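Local structure of polyketide Synthase III (Ectocarpus siliculosus, 4B0N) at residues Y92-D97 against F243-A248; E152-L157 against L178-S183; A197-R202 against G405-L410; D324-C329 against G391-M396; G333-I338 against D354-L359. The protein probably acts as a type III polyketide synthase of the chalcone synthase family, an acyltransferase that makes the phenolic monomers of phlorotannins in a brown alga. All coordinates share one frame; numbering follows the deposited sequence.

Contact 1 (Y92-D97 against F243-A248); sequences YFAVPD and FADGCA. With ACD (arachidonic acid), chain D.
Part of the wall of the arachidonic acid pocket forms where strand 90-93 meets strand 245-255, with F93 and F243 both lining the fatty acid. One backbone bond ties the two segments: D245 N donates to Y92 O (3.0 Å). The D245 side chain adds a second tie. Its CG lies beside its own backbone N (chi1 -64°), which sends the carboxylate across to the turn after F93, where OD2 accepts a weak bond from A94 N at 3.3 Å. S225 OG bonds to OD2 as well, so an aspartate suits a buried place where its carboxylate can accept from a hydroxyl and, weakly, from a backbone N-H. OD1 lies 4.1 Å from F93 CD1, at the ring edge, and the carboxylate and ring planes stand 89° apart. F243 O also sits at that edge, 4.1 Å from F93 CE1. A244, with only a methyl, packs CB loosely against F93 CE1. Farther out, F93 CZ packs 3.7 Å from C18 of the fatty acid, while F243 turns its own ring edge to the lipid, with CD2 3.6 Å from C11. The buried carboxylate thus has polar partners on the protein side, and the phenyl carbons of F93 and F243 offer the hydrocarbon tail an apolar surface.

Contact 2 (E152-L157 against L178-S183); sequences EDISKL and LGLTRS
L180 reaches toward the strand with both branches of its fork, each pointed at a different residue. Its CD2 approaches I154 at the branch point, 4.1 Å from CB, and its CD1 meets L157 CD2 at 4.0 Å. The L157 and L180 side chains cross at about a right angle, so they touch through methyl ends and do not lie alongside one another. L157 can offer that methyl because its CG is anti to the backbone N (chi1 175°), which carries the isobutyl group out from the strand. Branched aliphatic residues fit here: the site is buried, and the I154, L157 and L180 side chains meet through hydrocarbon.

These residues belong to a beta-alpha-beta crossover of the thiolase-like fold, in which strand 154-161 is followed by helix 170-177 and then by the parallel neighbour strand 185-190. The segment 178-183 is the link from helix to second strand. G179, the first residue to leave the helix, has a positive phi of 66°, readily adopted by a residue without a side chain, and this turns the chain so that L180 can plug in between I154 and L157, with I175 of the helix also against it. I154 and L157 rest in addition on L217 of the neighbouring strand.

T181 follows at the partly exposed margin. Its OG1 is anti to the backbone N (chi1 172°), leaving the methyl CG2 between N and the carbonyl carbon and facing the strand, 3.3 Å from I154 O and 4.1 Å from E152 O. Beyond it, R182 NH1 bonds to L274 O of the second subunit.

Contact 3 (A197-R202 against G405-L410); sequences AMNGFR and GAEGIL
M198 turns its chain at two successive bonds, chi2 -74° and chi3 89°, so that CG and SD fold down over the backbone of E407 and G408. This is helix-on-sheet packing at the heart of the thiolase fold: helix 196-210, from the N-terminal half, lies on strand 405-413 of the C-terminal half, the axes of the short segments 8.0 Å apart and crossing at 49°. M198 CB sits 3.7 Å from E407 CB, and the two side chains lie alongside each other, running opposite ways. A flexible thioether suits such a spot, since SD also reaches G408 CA and, at 4.0 Å, I409 CG1. F201 CD2 packs obliquely near I409 CD1 at 4.3 Å.

R202 extends beside this apolar patch. Its guanidinium and the carboxylate of E407 are almost perpendicular, and the salt bridge from NH2 to OE2 is a long 3.9 Å. Each charged group has a firmer partner elsewhere: R202 NH2 bonds to H271 O, and E407 OE1 to S401 OG. E407 CG lies at the edge of the R202 guanidinium, in its plane, 3.3 Å from NH2.

Contact 4 (D324-C329 against G391-M396); sequences DVDFWC and GYQTGM
D326 OD2 accepts a nearly straight bond from Q393 N, 2.6 Å long with an N-H...O angle of 173°, the donor approaching from above the carboxylate plane. An aspartate suits this partly exposed place just ahead of the strand, because its short side chain can take up a backbone N-H in the facing turn. From there the two segments run as parallel strands, F327 beside G395 and W328 beside M396. M396 N donates to F327 O at 3.0 Å, and C329 N to M396 O at 2.9 Å.

F327 takes the crowded position at chi1 (64°), which folds its ring back over the neighbouring strand. G395 CA lies squarely over the ring, 3.4 Å from its centroid, in a CH-pi contact; glycine, with no side chain, lets the ring lie directly over its CA. The edge of F327 is also directed at the face of Y392, an offset edge-to-face pair with planes at 68° and centroids 5.3 Å apart. W328 and M396 point to the sheet's other face, where M396 SD lies obliquely 4.1 Å from W328 CZ3, a Met-aromatic contact; a flexible thioether and a broad indole suit this buried face.

Strand 327-330 is the outermost strand of its sheet within the chain, and strand 394-401 separates it from 405-413. F327 and Y392 pack against V377 of helix 369-385, while M396 meets helix 299-316 through A311, F314 and L315.

Contact 5 (G333-I338 against D354-L359); sequences GGRRII and DSWAVL
The indole of W356 carries I338 on one face: CD1 stands over the six-membered ring, 4.1 Å from its centroid and 15° off the normal, and CG2 lies above the same ring system toward the rim, 3.9 Å from CE2. R335 O approaches obliquely, 3.6 Å from CH2, and R87 makes a cation-pi contact with the indole. This is helix-helix packing in the C-terminal half of the thiolase-like fold, where the first turn of helix 335-345 lies against helix 353-362. The two segments run in roughly opposite directions, G334 being nearest L359 and I338 nearest S355.

I338 reaches into the interface between the helices. Its CG1 is anti to the carbonyl carbon (chi1 -54°) and CG2 anti to the backbone N; both branches lie on the indole, and CD1 also comes within 3.9 Å of S355 O and 4.3 Å of L359 CG. The indole lies alongside I338, pointing the other way, and its broad flat face suits a branched aliphatic partner. S355 is small enough to let the helices approach here, and its OG bonds to V330 O at the end of the preceding strand.

G334 holds the N-cap position, with backbone angles (phi 157°) that suit glycine, which has no side chain to crowd the preceding carbonyl. Beside it, L359 CD2 packs 4.2 Å from G334 N.

Contacts 1 and 2 both reach the five-stranded sheet of the N-terminal half, their centres about 27 Å apart, and contact 2 is nested in the chain loop closed by contact 1. Contacts 3 and 4 share the four-stranded sheet of the C-terminal half, where strands 394-401 and 405-413 are neighbours; they touch, L410 CD1 lying 3.4 Å from G395 O. Contact 5 follows strand 327-330 of contact 4 directly, its centre about 18 Å away. Contact 3 holds the two halves together, spanning contacts 4 and 5 and crossing contact 1 along the chain. Contact 1, about 17 Å from contact 5 between centres, brings strand ends to the fatty-acid pocket.

Contact 1 (Y92-D97 against F243-A248)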
# COMPACT_ATOMS: atom_id res chain seq x y z
N TYR A 92 -0.18 24.88 -3.76
CA TYR A 92 -1.35 24.56 -4.59
C TYR A 92 -2.40 23.73 -3.84
O TYR A 92 -2.05 22.80 -3.11
CB TYR A 92 -0.92 23.84 -5.87
CG TYR A 92 -0.02 24.65 -6.77
CD1 TYR A 92 1.32 24.88 -6.44
CD2 TYR A 92 -0.50 25.18 -7.97
CE1 TYR A 92 2.14 25.62 -7.26
CE2 TYR A 92 0.32 25.92 -8.80
CZ TYR A 92 1.64 26.14 -8.44
OH TYR A 92 2.47 26.88 -9.26
N PHE A 93 -3.67 24.07 -4.04
CA PHE A 93 -4.78 23.36 -3.42
C PHE A 93 -5.86 22.96 -4.44
O PHE A 93 -6.09 23.66 -5.42
CB PHE A 93 -5.42 24.21 -2.31
CG PHE A 93 -4.44 24.69 -1.27
CD1 PHE A 93 -3.66 23.79 -0.55
CD2 PHE A 93 -4.32 26.05 -0.99
CE1 PHE A 93 -2.77 24.23 0.42
CE2 PHE A 93 -3.43 26.50 -0.02
CZ PHE A 93 -2.66 25.59 0.68
N ALA A 94 -6.51 21.83 -4.18
CA ALA A 94 -7.58 21.32 -5.03
C ALA A 94 -8.94 21.95 -4.71
O ALA A 94 -9.88 21.86 -5.50
CB ALA A 94 -7.66 19.80 -4.94
N VAL A 95 -9.03 22.57 -3.54
CA VAL A 95 -10.28 23.16 -3.06
C VAL A 95 -10.18 24.69 -3.08
O VAL A 95 -9.14 25.24 -2.71
CB VAL A 95 -10.65 22.67 -1.65
CG1 VAL A 95 -12.14 22.48 -1.54
CG2 VAL A 95 -9.96 21.35 -1.31
N PRO A 96 -11.26 25.37 -3.51
CA PRO A 96 -11.24 26.84 -3.56
C PRO A 96 -11.35 27.54 -2.20
O PRO A 96 -11.21 28.76 -2.14
CB PRO A 96 -12.47 27.18 -4.42
CG PRO A 96 -13.38 26.01 -4.26
CD PRO A 96 -12.48 24.82 -4.12
N ASP A 97 -11.58 26.78 -1.13
CA ASP A 97 -11.80 27.34 0.21
C ASP A 97 -10.70 28.28 0.72
O ASP A 97 -10.89 28.97 1.73
CB ASP A 97 -12.04 26.22 1.22
CG ASP A 97 -13.33 25.48 0.98
OD1 ASP A 97 -13.49 24.92 -0.12
OD2 ASP A 97 -14.19 25.46 1.88
N PHE A 243 1.98 21.89 4.74
CA PHE A 243 1.47 20.85 3.84
C PHE A 243 0.65 21.41 2.68
O PHE A 243 -0.09 22.38 2.85
CB PHE A 243 0.67 19.79 4.60
CG PHE A 243 1.49 18.95 5.54
CD1 PHE A 243 2.85 18.72 5.31
CD2 PHE A 243 0.90 18.36 6.65
CE1 PHE A 243 3.60 17.94 6.17
CE2 PHE A 243 1.64 17.58 7.52
CZ PHE A 243 2.99 17.37 7.28
N ALA A 244 0.77 20.77 1.51
CA ALA A 244 0.12 21.22 0.28
C ALA A 244 -0.28 20.05 -0.63
O ALA A 244 -0.09 18.89 -0.29
CB ALA A 244 1.02 22.19 -0.46
N ASP A 245 -0.83 20.38 -1.80
CA ASP A 245 -1.27 19.38 -2.77
C ASP A 245 -0.35 19.29 -3.98
O ASP A 245 0.14 20.32 -4.47
CB ASP A 245 -2.70 19.68 -3.24
CG ASP A 245 -3.72 19.60 -2.12
OD1 ASP A 245 -3.35 19.68 -0.93
OD2 ASP A 245 -4.92 19.46 -2.45
N GLY A 246 -0.13 18.07 -4.47
CA GLY A 246 0.74 17.84 -5.63
C GLY A 246 0.73 16.42 -6.17
O GLY A 246 0.31 15.49 -5.50
N CYS A 247 1.22 16.27 -7.40
CA CYS A 247 1.32 14.97 -8.05
C CYS A 247 2.53 14.87 -8.98
O CYS A 247 2.87 15.82 -9.69
CB CYS A 247 0.03 14.64 -8.82
SG CYS A 247 0.09 13.11 -9.77
N ALA A 248 3.17 13.71 -8.97
CA ALA A 248 4.31 13.43 -9.83
C ALA A 248 4.33 11.97 -10.23
O ALA A 248 4.00 11.09 -9.43
CB ALA A 248 5.61 13.80 -9.12
C1 ACD D . 5.29 14.03 7.35
C2 ACD D . 4.39 12.85 7.04
C3 ACD D . 3.18 13.32 6.25
C4 ACD D . 1.94 12.51 6.62
C5 ACD D . 0.70 13.24 6.16
C6 ACD D . -0.51 12.73 6.40
C7 ACD D . -1.74 13.47 5.93
C8 ACD D . -2.17 14.53 6.92
C9 ACD D . -2.84 15.59 6.48
C10 ACD D . -3.30 16.66 7.44
C11 ACD D . -2.64 17.98 7.10
C12 ACD D . -3.38 19.08 6.99
C13 ACD D . -2.71 20.39 6.66
C14 ACD D . -3.44 21.09 5.53
C15 ACD D . -2.89 22.17 4.98
C16 ACD D . -3.59 22.89 3.85
C17 ACD D . -4.46 24.00 4.44
C18 ACD D . -3.89 25.39 4.19
C19 ACD D . -4.09 26.26 5.43
C20 ACD D . -3.77 27.71 5.13
O1 ACD D . 6.52 13.93 7.15

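Contact 2 (E152-L157 against L178-S183)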
# COMPACT_ATOMS: atom_id res chain seq x y z
N GLU A 152 -0.46 1.59 -24.03
CA GLU A 152 -0.44 0.13 -24.16
C GLU A 152 0.78 -0.50 -23.50
O GLU A 152 0.70 -1.60 -22.96
CB GLU A 152 -0.47 -0.28 -25.64
CG GLU A 152 -1.80 -0.08 -26.36
CD GLU A 152 -1.99 1.33 -26.89
OE1 GLU A 152 -1.11 1.82 -27.62
OE2 GLU A 152 -3.04 1.94 -26.59
N ASP A 153 1.91 0.21 -23.55
CA ASP A 153 3.21 -0.34 -23.14
C ASP A 153 3.40 -0.44 -21.63
O ASP A 153 4.38 -1.03 -21.16
CB ASP A 153 4.35 0.48 -23.77
CG ASP A 153 4.15 0.73 -25.26
OD1 ASP A 153 3.69 -0.18 -25.98
OD2 ASP A 153 4.46 1.86 -25.71
N ILE A 154 2.48 0.13 -20.86
CA ILE A 154 2.53 0.05 -19.41
C ILE A 154 2.01 -1.31 -18.94
O ILE A 154 0.89 -1.70 -19.28
CB ILE A 154 1.75 1.21 -18.74
CG1 ILE A 154 2.32 2.58 -19.17
CG2 ILE A 154 1.73 1.07 -17.22
CD1 ILE A 154 3.79 2.79 -18.87
N SER A 155 2.84 -2.02 -18.19
CA SER A 155 2.51 -3.36 -17.68
C SER A 155 2.20 -3.34 -16.19
O SER A 155 1.43 -4.17 -15.70
CB SER A 155 3.66 -4.33 -17.94
OG SER A 155 3.98 -4.39 -19.32
N LYS A 156 2.80 -2.39 -15.48
CA LYS A 156 2.66 -2.29 -14.03
C LYS A 156 2.28 -0.86 -13.63
O LYS A 156 2.85 0.11 -14.14
CB LYS A 156 3.96 -2.70 -13.34
CG LYS A 156 3.77 -3.13 -11.89
CD LYS A 156 5.02 -2.90 -11.07
CE LYS A 156 4.85 -3.49 -9.68
NZ LYS A 156 5.82 -2.91 -8.71
N LEU A 157 1.33 -0.76 -12.71
CA LEU A 157 0.88 0.53 -12.19
C LEU A 157 0.98 0.56 -10.68
O LEU A 157 0.45 -0.32 -9.99
CB LEU A 157 -0.55 0.83 -12.66
CG LEU A 157 -1.28 2.07 -12.16
CD1 LEU A 157 -0.55 3.35 -12.54
CD2 LEU A 157 -2.70 2.08 -12.71
N LEU A 178 -6.98 6.40 -19.06
CA LEU A 178 -5.91 6.30 -20.05
C LEU A 178 -6.12 5.16 -21.02
O LEU A 178 -5.44 5.08 -22.05
CB LEU A 178 -4.55 6.19 -19.36
CG LEU A 178 -3.85 7.52 -19.03
CD1 LEU A 178 -4.52 8.25 -17.87
CD2 LEU A 178 -2.38 7.29 -18.72
N GLY A 179 -7.08 4.28 -20.72
CA GLY A 179 -7.33 3.09 -21.53
C GLY A 179 -6.16 2.13 -21.46
O GLY A 179 -5.73 1.60 -22.49
N LEU A 180 -5.64 1.91 -20.26
CA LEU A 180 -4.53 0.98 -20.03
C LEU A 180 -4.98 -0.45 -20.28
O LEU A 180 -6.17 -0.75 -20.22
CB LEU A 180 -4.01 1.13 -18.60
CG LEU A 180 -3.43 2.47 -18.15
CD1 LEU A 180 -3.31 2.51 -16.63
CD2 LEU A 180 -2.09 2.76 -18.81
N THR A 181 -4.02 -1.33 -20.55
CA THR A 181 -4.31 -2.76 -20.72
C THR A 181 -4.90 -3.33 -19.43
O THR A 181 -4.39 -3.08 -18.34
CB THR A 181 -3.06 -3.58 -21.15
OG1 THR A 181 -3.36 -4.98 -21.11
CG2 THR A 181 -1.86 -3.29 -20.24
N ARG A 182 -5.98 -4.09 -19.56
CA ARG A 182 -6.76 -4.54 -18.40
C ARG A 182 -6.08 -5.65 -17.59
O ARG A 182 -6.61 -6.08 -16.57
CB ARG A 182 -8.17 -4.94 -18.82
CG ARG A 182 -8.94 -3.81 -19.49
CD ARG A 182 -10.41 -3.86 -19.13
NE ARG A 182 -11.04 -2.55 -19.28
CZ ARG A 182 -12.05 -2.12 -18.54
NH1 ARG A 182 -12.55 -2.87 -17.57
NH2 ARG A 182 -12.56 -0.91 -18.76
N SER A 183 -4.92 -6.09 -18.06
CA SER A 183 -4.13 -7.10 -17.35
C SER A 183 -2.99 -6.47 -16.54
O SER A 183 -2.08 -7.17 -16.09
CB SER A 183 -3.57 -8.12 -18.34
OG SER A 183 -2.39 -7.64 -18.97

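Contact 3 (A197-R202 against G405-L410)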
# COMPACT_ATOMS: atom_id res chain seq x y z
N ALA A 197 7.59 7.72 -2.17
CA ALA A 197 8.13 7.74 -3.53
C ALA A 197 9.34 6.82 -3.67
O ALA A 197 9.56 6.22 -4.72
CB ALA A 197 8.49 9.16 -3.95
N MET A 198 10.11 6.70 -2.59
CA MET A 198 11.25 5.79 -2.56
C MET A 198 10.77 4.34 -2.56
O MET A 198 11.36 3.48 -3.23
CB MET A 198 12.15 6.07 -1.35
CG MET A 198 12.54 7.54 -1.16
SD MET A 198 13.79 8.16 -2.31
CE MET A 198 12.78 8.75 -3.67
N ASN A 199 9.70 4.08 -1.83
CA ASN A 199 9.11 2.74 -1.76
C ASN A 199 8.50 2.35 -3.10
O ASN A 199 8.63 1.21 -3.54
CB ASN A 199 8.05 2.66 -0.65
CG ASN A 199 8.60 3.04 0.71
OD1 ASN A 199 8.91 2.18 1.53
ND2 ASN A 199 8.74 4.34 0.96
N GLY A 200 7.84 3.32 -3.73
CA GLY A 200 7.29 3.15 -5.07
C GLY A 200 8.38 2.88 -6.09
O GLY A 200 8.24 1.99 -6.94
N PHE A 201 9.47 3.65 -6.01
CA PHE A 201 10.62 3.43 -6.88
C PHE A 201 11.19 2.02 -6.73
O PHE A 201 11.42 1.34 -7.73
CB PHE A 201 11.71 4.48 -6.63
CG PHE A 201 11.60 5.70 -7.52
CD1 PHE A 201 11.51 5.57 -8.90
CD2 PHE A 201 11.61 6.98 -6.97
CE1 PHE A 201 11.41 6.69 -9.72
CE2 PHE A 201 11.51 8.10 -7.78
CZ PHE A 201 11.41 7.95 -9.15
N ARG A 202 11.39 1.58 -5.49
CA ARG A 202 11.90 0.23 -5.22
C ARG A 202 11.02 -0.84 -5.84
O ARG A 202 11.51 -1.75 -6.51
CB ARG A 202 12.00 -0.01 -3.71
CG ARG A 202 13.15 0.70 -3.04
CD ARG A 202 13.43 0.09 -1.68
NE ARG A 202 14.23 0.97 -0.84
CZ ARG A 202 13.72 1.84 0.03
NH1 ARG A 202 12.41 1.95 0.19
NH2 ARG A 202 14.54 2.60 0.75
N GLY A 405 12.34 6.24 9.68
CA GLY A 405 13.24 5.59 8.74
C GLY A 405 13.76 6.57 7.71
O GLY A 405 13.11 7.56 7.39
N ALA A 406 14.95 6.28 7.19
CA ALA A 406 15.51 7.02 6.08
C ALA A 406 15.41 6.18 4.81
O ALA A 406 15.78 5.00 4.81
CB ALA A 406 16.95 7.42 6.36
N GLU A 407 14.90 6.78 3.75
CA GLU A 407 14.66 6.09 2.48
C GLU A 407 15.34 6.82 1.34
O GLU A 407 15.03 7.99 1.09
CB GLU A 407 13.16 5.98 2.22
CG GLU A 407 12.55 4.61 2.45
CD GLU A 407 12.51 4.21 3.92
OE1 GLU A 407 12.19 5.07 4.77
OE2 GLU A 407 12.77 3.02 4.21
N GLY A 408 16.24 6.14 0.64
CA GLY A 408 17.01 6.79 -0.42
C GLY A 408 17.29 5.94 -1.64
O GLY A 408 17.14 4.72 -1.62
N ILE A 409 17.70 6.62 -2.72
CA ILE A 409 18.09 5.97 -3.98
C ILE A 409 19.38 6.59 -4.53
O ILE A 409 19.67 7.76 -4.26
CB ILE A 409 16.98 6.04 -5.05
CG1 ILE A 409 16.45 7.47 -5.20
CG2 ILE A 409 15.86 5.06 -4.73
CD1 ILE A 409 15.80 7.77 -6.54
N LEU A 410 20.14 5.80 -5.28
CA LEU A 410 21.40 6.25 -5.85
C LEU A 410 21.36 6.24 -7.37
O LEU A 410 21.08 5.22 -7.99
CB LEU A 410 22.57 5.40 -5.34
CG LEU A 410 24.00 5.65 -5.85
CD1 LEU A 410 24.46 7.08 -5.60
CD2 LEU A 410 24.97 4.66 -5.22

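Contact 4 (D324-C329 against G391-M396)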
# COMPACT_ATOMS: atom_id res chain seq x y z
N ASP A 324 32.08 12.48 -3.93
CA ASP A 324 31.74 11.88 -5.22
C ASP A 324 30.31 12.16 -5.71
O ASP A 324 29.95 11.77 -6.82
CB ASP A 324 31.99 10.37 -5.18
CG ASP A 324 33.47 10.01 -5.13
OD1 ASP A 324 34.24 10.50 -5.99
OD2 ASP A 324 33.86 9.23 -4.23
N VAL A 325 29.51 12.83 -4.88
CA VAL A 325 28.11 13.11 -5.21
C VAL A 325 27.93 14.50 -5.82
O VAL A 325 28.27 15.52 -5.21
CB VAL A 325 27.18 12.93 -3.99
CG1 VAL A 325 25.72 13.14 -4.38
CG2 VAL A 325 27.37 11.56 -3.36
N ASP A 326 27.38 14.53 -7.04
CA ASP A 326 27.16 15.77 -7.79
C ASP A 326 25.88 16.49 -7.38
O ASP A 326 25.88 17.71 -7.23
CB ASP A 326 27.11 15.48 -9.30
CG ASP A 326 28.38 14.85 -9.82
OD1 ASP A 326 29.29 14.55 -9.02
OD2 ASP A 326 28.46 14.64 -11.05
N PHE A 327 24.79 15.73 -7.23
CA PHE A 327 23.52 16.30 -6.81
C PHE A 327 22.88 15.60 -5.62
O PHE A 327 22.87 14.37 -5.53
CB PHE A 327 22.53 16.41 -7.99
CG PHE A 327 22.12 15.08 -8.58
CD1 PHE A 327 22.89 14.47 -9.57
CD2 PHE A 327 20.93 14.47 -8.19
CE1 PHE A 327 22.49 13.26 -10.13
CE2 PHE A 327 20.54 13.26 -8.74
CZ PHE A 327 21.32 12.66 -9.72
N TRP A 328 22.36 16.40 -4.69
CA TRP A 328 21.65 15.87 -3.53
C TRP A 328 20.22 16.31 -3.61
O TRP A 328 19.92 17.50 -3.70
CB TRP A 328 22.27 16.37 -2.23
CG TRP A 328 23.70 15.93 -2.00
CD1 TRP A 328 24.86 16.50 -2.51
CD2 TRP A 328 24.16 14.81 -1.16
NE1 TRP A 328 25.97 15.83 -2.07
CE2 TRP A 328 25.63 14.81 -1.26
CE3 TRP A 328 23.54 13.85 -0.37
CZ2 TRP A 328 26.41 13.88 -0.59
CZ3 TRP A 328 24.34 12.92 0.30
CH2 TRP A 328 25.74 12.93 0.19
N CYS A 329 19.31 15.33 -3.58
CA CYS A 329 17.88 15.62 -3.60
C CYS A 329 17.25 15.36 -2.24
O CYS A 329 16.73 14.28 -1.96
CB CYS A 329 17.18 14.82 -4.70
SG CYS A 329 17.52 15.41 -6.37
N GLY A 391 27.55 16.37 -17.76
CA GLY A 391 26.39 16.27 -16.88
C GLY A 391 26.73 15.72 -15.51
O GLY A 391 27.89 15.44 -15.21
N TYR A 392 25.70 15.58 -14.67
CA TYR A 392 25.85 15.00 -13.33
C TYR A 392 26.20 13.52 -13.43
O TYR A 392 25.56 12.77 -14.16
CB TYR A 392 24.55 15.16 -12.53
CG TYR A 392 24.16 16.59 -12.22
CD1 TYR A 392 24.86 17.34 -11.28
CD2 TYR A 392 23.08 17.19 -12.86
CE1 TYR A 392 24.50 18.65 -10.99
CE2 TYR A 392 22.71 18.50 -12.57
CZ TYR A 392 23.42 19.22 -11.64
OH TYR A 392 23.06 20.52 -11.36
N GLN A 393 27.23 13.11 -12.69
CA GLN A 393 27.73 11.73 -12.73
C GLN A 393 27.12 10.84 -11.64
O GLN A 393 26.86 9.66 -11.88
CB GLN A 393 29.26 11.70 -12.63
CG GLN A 393 29.98 12.27 -13.84
CD GLN A 393 30.02 11.32 -15.03
OE1 GLN A 393 30.12 10.11 -14.87
NE2 GLN A 393 29.95 11.89 -16.23
N THR A 394 26.93 11.41 -10.45
CA THR A 394 26.45 10.66 -9.29
C THR A 394 25.61 11.54 -8.36
O THR A 394 26.07 12.60 -7.93
CB THR A 394 27.63 10.07 -8.48
OG1 THR A 394 28.48 9.31 -9.35
CG2 THR A 394 27.12 9.17 -7.36
N GLY A 395 24.40 11.09 -8.05
CA GLY A 395 23.52 11.80 -7.12
C GLY A 395 22.73 10.90 -6.18
O GLY A 395 22.52 9.72 -6.47
N MET A 396 22.29 11.48 -5.06
CA MET A 396 21.46 10.75 -4.09
C MET A 396 20.19 11.49 -3.69
O MET A 396 20.23 12.64 -3.24
CB MET A 396 22.26 10.40 -2.83
CG MET A 396 21.51 9.45 -1.90
SD MET A 396 22.11 9.49 -0.21
CE MET A 396 23.76 8.81 -0.40

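Contact 5 (G333-I338 against D354-L359)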
# COMPACT_ATOMS: atom_id res chain seq x y z
N GLY A 333 10.68 18.97 3.34
CA GLY A 333 9.59 18.76 4.29
C GLY A 333 9.33 19.95 5.19
O GLY A 333 8.34 19.97 5.93
N GLY A 334 10.22 20.93 5.13
CA GLY A 334 10.12 22.13 5.96
C GLY A 334 11.46 22.82 6.14
O GLY A 334 12.51 22.28 5.78
N ARG A 335 11.41 24.02 6.70
CA ARG A 335 12.60 24.84 6.94
C ARG A 335 13.67 24.03 7.68
O ARG A 335 14.77 23.82 7.16
CB ARG A 335 12.23 26.09 7.74
CG ARG A 335 13.13 27.30 7.50
CD ARG A 335 12.66 28.49 8.31
NE ARG A 335 12.85 29.76 7.61
CZ ARG A 335 13.95 30.52 7.67
NH1 ARG A 335 14.99 30.14 8.42
NH2 ARG A 335 14.01 31.65 6.99
N ARG A 336 13.32 23.55 8.87
CA ARG A 336 14.25 22.84 9.74
C ARG A 336 14.66 21.47 9.20
O ARG A 336 15.76 21.00 9.49
CB ARG A 336 13.67 22.70 11.15
CG ARG A 336 13.69 23.98 11.97
CD ARG A 336 13.81 23.68 13.46
NE ARG A 336 15.17 23.26 13.82
CZ ARG A 336 15.46 22.45 14.84
NH1 ARG A 336 14.50 21.95 15.61
NH2 ARG A 336 16.73 22.12 15.08
N ILE A 337 13.79 20.84 8.42
CA ILE A 337 14.06 19.51 7.86
C ILE A 337 15.23 19.55 6.86
O ILE A 337 16.10 18.68 6.88
CB ILE A 337 12.79 18.86 7.28
CG1 ILE A 337 11.80 18.53 8.41
CG2 ILE A 337 13.12 17.60 6.49
CD1 ILE A 337 10.39 18.19 7.98
N ILE A 338 15.25 20.57 6.01
CA ILE A 338 16.35 20.76 5.06
C ILE A 338 17.63 21.20 5.77
O ILE A 338 18.72 20.70 5.48
CB ILE A 338 15.99 21.78 3.95
CG1 ILE A 338 14.68 21.37 3.26
CG2 ILE A 338 17.12 21.90 2.93
CD1 ILE A 338 14.06 22.45 2.40
N ASP A 354 17.86 23.32 -5.04
CA ASP A 354 16.67 22.71 -5.64
C ASP A 354 15.59 22.45 -4.60
O ASP A 354 14.40 22.66 -4.86
CB ASP A 354 17.03 21.39 -6.34
CG ASP A 354 18.00 21.57 -7.49
OD1 ASP A 354 17.79 22.49 -8.32
OD2 ASP A 354 18.96 20.78 -7.58
N SER A 355 16.01 22.01 -3.42
CA SER A 355 15.10 21.66 -2.33
C SER A 355 14.38 22.89 -1.76
O SER A 355 13.20 22.81 -1.41
CB SER A 355 15.84 20.92 -1.21
OG SER A 355 16.53 19.78 -1.71
N TRP A 356 15.08 24.02 -1.68
CA TRP A 356 14.48 25.28 -1.25
C TRP A 356 13.51 25.79 -2.27
O TRP A 356 12.46 26.33 -1.92
CB TRP A 356 15.55 26.33 -0.99
CG TRP A 356 16.39 26.06 0.24
CD1 TRP A 356 17.74 25.72 0.28
CD2 TRP A 356 15.96 26.09 1.64
NE1 TRP A 356 18.16 25.55 1.58
CE2 TRP A 356 17.14 25.76 2.44
CE3 TRP A 356 14.76 26.36 2.29
CZ2 TRP A 356 17.10 25.70 3.83
CZ3 TRP A 356 14.73 26.29 3.69
CH2 TRP A 356 15.87 25.97 4.44
N ALA A 357 13.86 25.62 -3.55
CA ALA A 357 13.04 26.09 -4.67
C ALA A 357 11.68 25.40 -4.72
O ALA A 357 10.65 26.05 -4.94
CB ALA A 357 13.79 25.92 -5.98
N VAL A 358 11.68 24.08 -4.53
CA VAL A 358 10.44 23.30 -4.51
C VAL A 358 9.59 23.74 -3.33
O VAL A 358 8.41 24.07 -3.49
CB VAL A 358 10.72 21.78 -4.49
CG1 VAL A 358 9.48 20.99 -4.08
CG2 VAL A 358 11.22 21.32 -5.85
N LEU A 359 10.20 23.76 -2.14
CA LEU A 359 9.55 24.17 -0.90
C LEU A 359 8.92 25.56 -1.01
O LEU A 359 7.78 25.76 -0.60
CB LEU A 359 10.57 24.13 0.25
CG LEU A 359 10.16 24.10 1.73
CD1 LEU A 359 10.11 25.49 2.34
CD2 LEU A 359 8.87 23.32 1.97